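Bifunctional protein PutA (Bdellovibrio bacteriovorus, PDB 5UR2) probably catalyses the two-step oxidation of L-proline to L-glutamate, joining a flavin-dependent proline dehydrogenase and an NAD+-dependent L-glutamate gamma-semialdehyde dehydrogenase in one chain. Local coordinates at residues Ala189-Asn194 with Tyr265-Ile270; Pro224-Gly229 with Thr254-Glu259; Asp278-Val283 with Ala338-Glu343. All coordinates share one frame; numbering follows the deposited sequence.

Interaction 1: residues Ala189-Asn194 with Tyr265-Ile270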
# COMPACT_ATOMS: atom_id res chain seq x y z
N ALA B 189 -17.21 -71.86 5.29
CA ALA B 189 -17.65 -71.20 4.08
C ALA B 189 -17.66 -69.68 4.24
O ALA B 189 -17.88 -69.15 5.33
CB ALA B 189 -19.05 -71.68 3.68
N LEU B 190 -17.43 -68.98 3.13
CA LEU B 190 -17.51 -67.53 3.05
C LEU B 190 -18.61 -67.12 2.08
O LEU B 190 -18.93 -67.86 1.14
CB LEU B 190 -16.19 -66.91 2.58
CG LEU B 190 -14.95 -67.14 3.43
CD1 LEU B 190 -13.72 -66.55 2.76
CD2 LEU B 190 -15.17 -66.53 4.80
N PRO B 191 -19.19 -65.94 2.26
CA PRO B 191 -20.15 -65.45 1.27
C PRO B 191 -19.50 -65.36 -0.09
O PRO B 191 -18.34 -64.93 -0.21
CB PRO B 191 -20.56 -64.08 1.82
CG PRO B 191 -20.26 -64.16 3.29
CD PRO B 191 -19.07 -65.03 3.42
N LYS B 192 -20.22 -65.80 -1.12
CA LYS B 192 -19.76 -65.62 -2.49
C LYS B 192 -20.05 -64.23 -3.04
O LYS B 192 -19.48 -63.86 -4.07
CB LYS B 192 -20.40 -66.66 -3.41
CG LYS B 192 -19.96 -68.07 -3.16
CD LYS B 192 -20.70 -69.01 -4.09
CE LYS B 192 -20.50 -70.45 -3.67
NZ LYS B 192 -21.44 -70.72 -2.55
N VAL B 193 -20.91 -63.46 -2.37
CA VAL B 193 -21.32 -62.14 -2.82
C VAL B 193 -21.00 -61.14 -1.73
O VAL B 193 -21.30 -61.38 -0.55
CB VAL B 193 -22.82 -62.09 -3.18
CG1 VAL B 193 -23.25 -60.66 -3.49
CG2 VAL B 193 -23.11 -63.01 -4.34
N ASN B 194 -20.39 -60.03 -2.11
CA ASN B 194 -19.83 -59.05 -1.19
C ASN B 194 -20.11 -57.68 -1.78
O ASN B 194 -19.73 -57.42 -2.92
CB ASN B 194 -18.32 -59.31 -1.01
CG ASN B 194 -17.67 -58.44 0.08
OD1 ASN B 194 -17.80 -57.21 0.09
ND2 ASN B 194 -16.93 -59.09 0.98
N TYR B 265 -23.86 -62.02 13.36
CA TYR B 265 -23.44 -62.14 11.97
C TYR B 265 -21.99 -61.67 11.83
O TYR B 265 -21.65 -60.57 12.25
CB TYR B 265 -24.35 -61.33 11.06
CG TYR B 265 -24.23 -61.67 9.59
CD1 TYR B 265 -24.55 -62.94 9.12
CD2 TYR B 265 -23.85 -60.69 8.65
CE1 TYR B 265 -24.45 -63.25 7.76
CE2 TYR B 265 -23.76 -61.00 7.30
CZ TYR B 265 -24.06 -62.27 6.86
OH TYR B 265 -23.97 -62.57 5.52
N LYS B 266 -21.15 -62.52 11.23
CA LYS B 266 -19.73 -62.23 11.09
C LYS B 266 -19.38 -61.40 9.85
O LYS B 266 -18.35 -60.73 9.85
CB LYS B 266 -18.93 -63.54 11.01
CG LYS B 266 -18.92 -64.37 12.28
CD LYS B 266 -17.89 -65.51 12.19
CE LYS B 266 -18.27 -66.51 11.13
NZ LYS B 266 -17.32 -67.65 11.17
N PHE B 267 -20.24 -61.38 8.84
CA PHE B 267 -19.88 -60.89 7.51
C PHE B 267 -20.38 -59.47 7.26
O PHE B 267 -21.00 -59.14 6.25
CB PHE B 267 -20.38 -61.89 6.48
CG PHE B 267 -19.77 -63.24 6.67
CD1 PHE B 267 -18.39 -63.37 6.74
CD2 PHE B 267 -20.55 -64.35 6.90
CE1 PHE B 267 -17.81 -64.61 6.94
CE2 PHE B 267 -19.97 -65.60 7.11
CZ PHE B 267 -18.59 -65.73 7.13
N PHE B 268 -20.08 -58.62 8.22
CA PHE B 268 -20.11 -57.17 8.09
C PHE B 268 -18.69 -56.66 8.23
O PHE B 268 -17.90 -57.20 9.01
CB PHE B 268 -20.99 -56.52 9.16
CG PHE B 268 -22.46 -56.82 9.04
CD1 PHE B 268 -23.12 -56.70 7.83
CD2 PHE B 268 -23.19 -57.20 10.16
CE1 PHE B 268 -24.49 -56.95 7.74
CE2 PHE B 268 -24.55 -57.45 10.08
CZ PHE B 268 -25.20 -57.33 8.87
N GLY B 269 -18.35 -55.61 7.48
CA GLY B 269 -17.01 -55.05 7.55
C GLY B 269 -17.04 -53.54 7.54
O GLY B 269 -17.97 -52.91 7.01
N ILE B 270 -15.97 -52.96 8.09
CA ILE B 270 -15.77 -51.52 8.17
C ILE B 270 -14.34 -51.24 7.70
O ILE B 270 -13.44 -52.07 7.86
CB ILE B 270 -16.01 -50.98 9.61
CG1 ILE B 270 -15.86 -49.45 9.73
CG2 ILE B 270 -15.06 -51.63 10.59
CD1 ILE B 270 -16.95 -48.62 9.13
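The phenyl ring of Phe-267 carries Pro-191 on one face and the methylene CB of its own neighbour Lys-266 on the other. Pro-191 CD stands 3.5 Å from the ring centroid, only 2° off the normal, which makes this a CH-pi contact centred on the face. The pyrrolidine ring does not stop there: Pro-191 CG leans toward the base of the phenyl group and approaches Phe-267 CG to 3.5 Å. Proline suits the place because its CD, bonded to the amide nitrogen, bears somewhat polarised C-H bonds, and because its closed ring is a compact, rigid block. On the second face Lys-266 CB lies 4.2 Å above the ring plane, again over the centre. Leu-190 approaches the ring obliquely, its CD2 3.9 Å from Phe-267 CE1, the two side chains running at about a right angle.

Both partners sit in the loops that lead into strands 194-197 and 268-273 of the proline dehydrogenase beta/alpha barrel. Strand 235-238 lies between these two in the barrel, and the contact therefore reaches past its beginning, where Phe-267 also touches Phe-235.

A first torsion of -61° sets CG of Phe-267 anti to its carbonyl carbon, beside the backbone N, and turns the ring toward Pro-191. Phe-267 N lies over the rim of the Tyr-265 ring, 3.7 Å above its plane. Tyr-265 in turn places CD2 over the centre of the Phe-268 ring, while its OH is hydrogen-bonded to Val-234 O. Lys-266 extends its amine toward Glu-187 in a long, weak ion pair.

Interaction 2: residues Pro224-Gly229 with Thr254-Glu259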
# COMPACT_ATOMS: atom_id res chain seq x y z
N PRO B 224 -31.85 -51.61 6.69
CA PRO B 224 -32.44 -52.57 5.72
C PRO B 224 -31.41 -53.19 4.79
O PRO B 224 -31.59 -54.33 4.36
CB PRO B 224 -33.45 -51.72 4.94
CG PRO B 224 -33.60 -50.45 5.71
CD PRO B 224 -32.34 -50.24 6.45
N VAL B 225 -30.34 -52.45 4.45
CA VAL B 225 -29.29 -53.01 3.60
C VAL B 225 -28.52 -54.09 4.35
O VAL B 225 -28.26 -55.18 3.83
CB VAL B 225 -28.32 -51.91 3.09
CG1 VAL B 225 -27.28 -52.53 2.17
CG2 VAL B 225 -29.07 -50.81 2.41
N PHE B 226 -28.11 -53.78 5.59
CA PHE B 226 -27.46 -54.80 6.41
C PHE B 226 -28.38 -55.99 6.64
O PHE B 226 -27.93 -57.14 6.61
CB PHE B 226 -27.02 -54.21 7.74
CG PHE B 226 -25.68 -53.54 7.70
CD1 PHE B 226 -25.34 -52.71 6.65
CD2 PHE B 226 -24.75 -53.76 8.71
CE1 PHE B 226 -24.09 -52.09 6.61
CE2 PHE B 226 -23.50 -53.15 8.67
CZ PHE B 226 -23.18 -52.31 7.62
N ARG B 227 -29.68 -55.74 6.83
CA ARG B 227 -30.60 -56.84 7.09
C ARG B 227 -30.74 -57.74 5.87
O ARG B 227 -30.63 -58.97 5.96
CB ARG B 227 -31.96 -56.31 7.53
CG ARG B 227 -33.00 -57.43 7.69
CD ARG B 227 -34.39 -56.92 8.08
NE ARG B 227 -34.37 -56.20 9.35
CZ ARG B 227 -34.77 -54.94 9.50
NH1 ARG B 227 -35.21 -54.25 8.45
NH2 ARG B 227 -34.73 -54.37 10.70
N LEU B 228 -30.99 -57.14 4.70
CA LEU B 228 -31.13 -57.93 3.48
C LEU B 228 -29.87 -58.73 3.20
O LEU B 228 -29.94 -59.90 2.82
CB LEU B 228 -31.48 -57.02 2.30
CG LEU B 228 -31.63 -57.75 0.97
CD1 LEU B 228 -32.80 -58.72 1.06
CD2 LEU B 228 -31.87 -56.75 -0.16
N GLY B 229 -28.69 -58.11 3.36
CA GLY B 229 -27.46 -58.85 3.16
C GLY B 229 -27.35 -60.05 4.08
O GLY B 229 -27.02 -61.16 3.65
N THR B 254 -20.71 -49.54 14.52
CA THR B 254 -20.61 -50.38 15.70
C THR B 254 -21.95 -50.50 16.42
O THR B 254 -22.30 -51.58 16.90
CB THR B 254 -19.51 -49.85 16.64
OG1 THR B 254 -19.72 -48.46 16.90
CG2 THR B 254 -18.14 -50.07 16.04
N GLU B 255 -22.70 -49.41 16.52
CA GLU B 255 -24.01 -49.50 17.16
C GLU B 255 -24.95 -50.38 16.34
O GLU B 255 -25.72 -51.16 16.91
CB GLU B 255 -24.61 -48.11 17.37
CG GLU B 255 -23.88 -47.23 18.41
CD GLU B 255 -24.51 -45.83 18.52
OE1 GLU B 255 -25.66 -45.67 18.07
OE2 GLU B 255 -23.89 -44.90 19.07
N LEU B 256 -24.88 -50.27 15.01
CA LEU B 256 -25.77 -51.03 14.15
C LEU B 256 -25.53 -52.54 14.29
O LEU B 256 -26.48 -53.30 14.50
CB LEU B 256 -25.59 -50.58 12.69
CG LEU B 256 -26.62 -51.10 11.69
CD1 LEU B 256 -28.04 -50.71 12.11
CD2 LEU B 256 -26.29 -50.56 10.29
N ILE B 257 -24.27 -52.99 14.16
CA ILE B 257 -23.99 -54.43 14.17
C ILE B 257 -24.00 -55.02 15.57
O ILE B 257 -23.85 -56.24 15.71
CB ILE B 257 -22.65 -54.81 13.51
CG1 ILE B 257 -21.46 -54.44 14.38
CG2 ILE B 257 -22.50 -54.16 12.11
CD1 ILE B 257 -20.15 -55.13 13.93
N ASN B 258 -24.15 -54.20 16.61
CA ASN B 258 -24.36 -54.70 17.97
C ASN B 258 -25.83 -54.81 18.35
O ASN B 258 -26.13 -55.24 19.47
CB ASN B 258 -23.63 -53.83 19.01
CG ASN B 258 -23.36 -54.59 20.31
OD1 ASN B 258 -22.97 -55.76 20.28
ND2 ASN B 258 -23.56 -53.93 21.44
N GLU B 259 -26.75 -54.43 17.46
CA GLU B 259 -28.17 -54.58 17.72
C GLU B 259 -28.56 -56.07 17.74
O GLU B 259 -27.93 -56.89 17.07
CB GLU B 259 -29.00 -53.82 16.69
CG GLU B 259 -28.77 -52.31 16.71
CD GLU B 259 -29.52 -51.57 15.61
OE1 GLU B 259 -30.23 -52.24 14.81
OE2 GLU B 259 -29.39 -50.33 15.54
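Phe-226 presents a face to Leu-256 and an edge to Ile-257. The methyl CD2 of Leu-256 sits over the ring, 4.0 Å from its centroid and 15° off the normal, a CH-pi contact displaced toward the rim, where Phe-226 CD2 is 3.9 Å away. Ile-257 comes in near the ring plane instead, its CG2 methyl 3.7 Å from Phe-226 CE2. Two consecutive residues of one helix thus meet a single ring from different directions.

The torsions explain the division. Leu-256 extends its CG anti to the backbone N (chi1 -170°), which carries the methyl CD2 across to the face of Phe-226. In Ile-257 CG1 takes the crowded position between N and the carbonyl carbon (chi1 74°); the longer branch leads away, and the short CG2 branch is left to make the contact. A beta-branched residue can serve two sides in this way.

Further out, the Phe-226 ring stacks with that of Phe-268 on a barrel strand and packs on Phe-262, while Leu-256 also rests on Leu-222 and Arg-223. The two helices, 211-232 and 246-257, precede and follow strand 235-238 in the chain and pack side by side on the outside of the barrel. Toward the surface they are tied by ion pairs: Glu-255 with Lys-215 and Lys-219, and Glu-259 with Arg-223; Arg-227 pairs with Glu-261 just beyond.

With no hydrogen bond crossing between 224-229 and 254-259, the buried part of the contact relies on shape and dispersion, helped by the weak CH-pi attraction, while salt bridges lie toward its margin.

Interaction 3: residues Asp278-Val283 with Ala338-Glu343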
# COMPACT_ATOMS: atom_id res chain seq x y z
N ASP B 278 -5.24 -41.01 14.03
CA ASP B 278 -5.96 -41.68 15.11
C ASP B 278 -6.38 -43.09 14.75
O ASP B 278 -7.11 -43.73 15.52
CB ASP B 278 -7.16 -40.82 15.56
CG ASP B 278 -8.21 -40.62 14.48
OD1 ASP B 278 -8.15 -41.29 13.43
OD2 ASP B 278 -9.11 -39.76 14.70
N SER B 279 -5.88 -43.63 13.65
CA SER B 279 -6.36 -44.92 13.18
C SER B 279 -5.89 -46.07 14.07
O SER B 279 -6.62 -47.06 14.24
CB SER B 279 -5.93 -45.11 11.72
OG SER B 279 -4.52 -44.92 11.56
N PHE B 280 -4.68 -46.00 14.64
CA PHE B 280 -4.28 -47.10 15.52
C PHE B 280 -5.15 -47.13 16.77
O PHE B 280 -5.52 -48.21 17.25
CB PHE B 280 -2.79 -47.02 15.87
CG PHE B 280 -2.31 -48.16 16.74
CD1 PHE B 280 -2.42 -49.49 16.32
CD2 PHE B 280 -1.67 -47.90 17.96
CE1 PHE B 280 -1.97 -50.55 17.13
CE2 PHE B 280 -1.21 -48.94 18.76
CZ PHE B 280 -1.35 -50.27 18.35
N GLU B 281 -5.51 -45.96 17.31
CA GLU B 281 -6.42 -45.96 18.45
C GLU B 281 -7.78 -46.53 18.07
O GLU B 281 -8.39 -47.26 18.87
CB GLU B 281 -6.56 -44.55 19.02
CG GLU B 281 -5.36 -44.13 19.87
CD GLU B 281 -5.28 -42.62 20.07
OE1 GLU B 281 -4.91 -41.89 19.12
OE2 GLU B 281 -5.59 -42.17 21.19
N ASP B 282 -8.28 -46.22 16.86
CA ASP B 282 -9.54 -46.80 16.40
C ASP B 282 -9.44 -48.31 16.23
O ASP B 282 -10.40 -49.03 16.50
CB ASP B 282 -10.01 -46.17 15.09
CG ASP B 282 -10.50 -44.73 15.26
OD1 ASP B 282 -10.91 -44.34 16.37
OD2 ASP B 282 -10.47 -44.00 14.25
N VAL B 283 -8.30 -48.81 15.73
CA VAL B 283 -8.11 -50.25 15.60
C VAL B 283 -8.20 -50.93 16.96
O VAL B 283 -8.86 -51.96 17.13
CB VAL B 283 -6.76 -50.56 14.91
CG1 VAL B 283 -6.38 -52.03 15.08
CG2 VAL B 283 -6.79 -50.15 13.44
N ALA B 338 -1.77 -53.57 11.11
CA ALA B 338 -1.92 -54.93 10.60
C ALA B 338 -1.47 -55.96 11.63
O ALA B 338 -2.15 -56.95 11.88
CB ALA B 338 -1.17 -55.08 9.28
N LYS B 339 -0.31 -55.72 12.26
CA LYS B 339 0.17 -56.66 13.27
C LYS B 339 -0.84 -56.79 14.41
O LYS B 339 -1.12 -57.91 14.87
CB LYS B 339 1.54 -56.21 13.80
N TYR B 340 -1.42 -55.67 14.85
CA TYR B 340 -2.36 -55.70 15.97
C TYR B 340 -3.60 -56.53 15.63
O TYR B 340 -4.01 -57.39 16.41
CB TYR B 340 -2.75 -54.28 16.39
CG TYR B 340 -3.49 -54.24 17.71
CD1 TYR B 340 -2.80 -54.17 18.92
CD2 TYR B 340 -4.87 -54.27 17.76
CE1 TYR B 340 -3.46 -54.14 20.13
CE2 TYR B 340 -5.55 -54.24 18.97
CZ TYR B 340 -4.84 -54.19 20.15
OH TYR B 340 -5.53 -54.15 21.35
N LEU B 341 -4.20 -56.28 14.47
CA LEU B 341 -5.38 -57.04 14.06
C LEU B 341 -5.05 -58.53 13.93
O LEU B 341 -5.83 -59.38 14.36
CB LEU B 341 -5.92 -56.49 12.74
CG LEU B 341 -6.48 -55.06 12.78
CD1 LEU B 341 -6.51 -54.44 11.39
CD2 LEU B 341 -7.87 -55.04 13.40
N LEU B 342 -3.89 -58.86 13.34
CA LEU B 342 -3.48 -60.26 13.24
C LEU B 342 -3.32 -60.88 14.62
O LEU B 342 -3.76 -62.00 14.87
CB LEU B 342 -2.18 -60.37 12.45
CG LEU B 342 -2.33 -60.11 10.96
CD1 LEU B 342 -0.95 -60.05 10.31
CD2 LEU B 342 -3.23 -61.21 10.35
N GLU B 343 -2.71 -60.13 15.55
CA GLU B 343 -2.54 -60.60 16.91
C GLU B 343 -3.87 -60.96 17.56
O GLU B 343 -3.92 -61.85 18.42
CB GLU B 343 -1.83 -59.53 17.74
CG GLU B 343 -1.45 -60.00 19.09
CD GLU B 343 -0.30 -60.97 19.03
OE1 GLU B 343 0.74 -60.62 18.41
OE2 GLU B 343 -0.44 -62.07 19.60
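Apolar packing joins Phe-280 and Val-283 to Tyr-340 and Leu-341, between two parallel helices on the outside of the proline dehydrogenase barrel. The axes of the short helical segments 279-283 and 338-343 differ in direction by only 3° and approach to 10.5 Å, a distance bridged by side chains.

The two aromatics form an offset edge-to-face pair, with centroids 5.7 Å apart and planes at 88°. Phe-280 supplies the edge: its CE1 lies 3.9 Å from Tyr-340 CB, and the same rim continues toward the tyrosine face. With CG anti to the backbone N (chi1 -178°), Phe-280 brings the far edge of its ring to Tyr-340, whose own ring extends into the gap between the helices. Tyrosine fits a partly exposed place, since it can add a ring face to the apolar contact and still carry a polar hydroxyl at its far end.

Closer to the barrel wall, one methyl of Val-283 does double work. CG1 touches Tyr-340 CD2 at 3.8 Å and Leu-341 CD2 at 3.8 Å, bridging aromatic and aliphatic partners. Val-283 also rests on Ile-272 of strand 268-273, and Leu-341 on Pro-350 of strand 349-353: helix 279-293 packs on the strand before it in the chain, and helix 327-343 on the strand after it.

Near-parallel helices packed outside parallel strands are what the repeated right-handed beta-alpha-beta crossovers of a TIM-type barrel produce.

In the fold
All three contacts lie in the proline dehydrogenase barrel, on the same side of the chain's centre. Interaction 2 is nested within the chain loop closed by interaction 1, and their centres are 12 Å apart; they touch through Phe-268, whose ring meets both Phe-226 and Ile-257. Interaction 3 follows later in the chain, its centre about 20 Å from that of interaction 1 and 23 Å from that of interaction 2, with no direct touch. Strand 268-273 connects them: it begins in interaction 1, comes straight after helix 246-257 of interaction 2, and leads into helix 279-293 of interaction 3. Together they join strand-leading loops and outer helices of the flavin-bearing barrel.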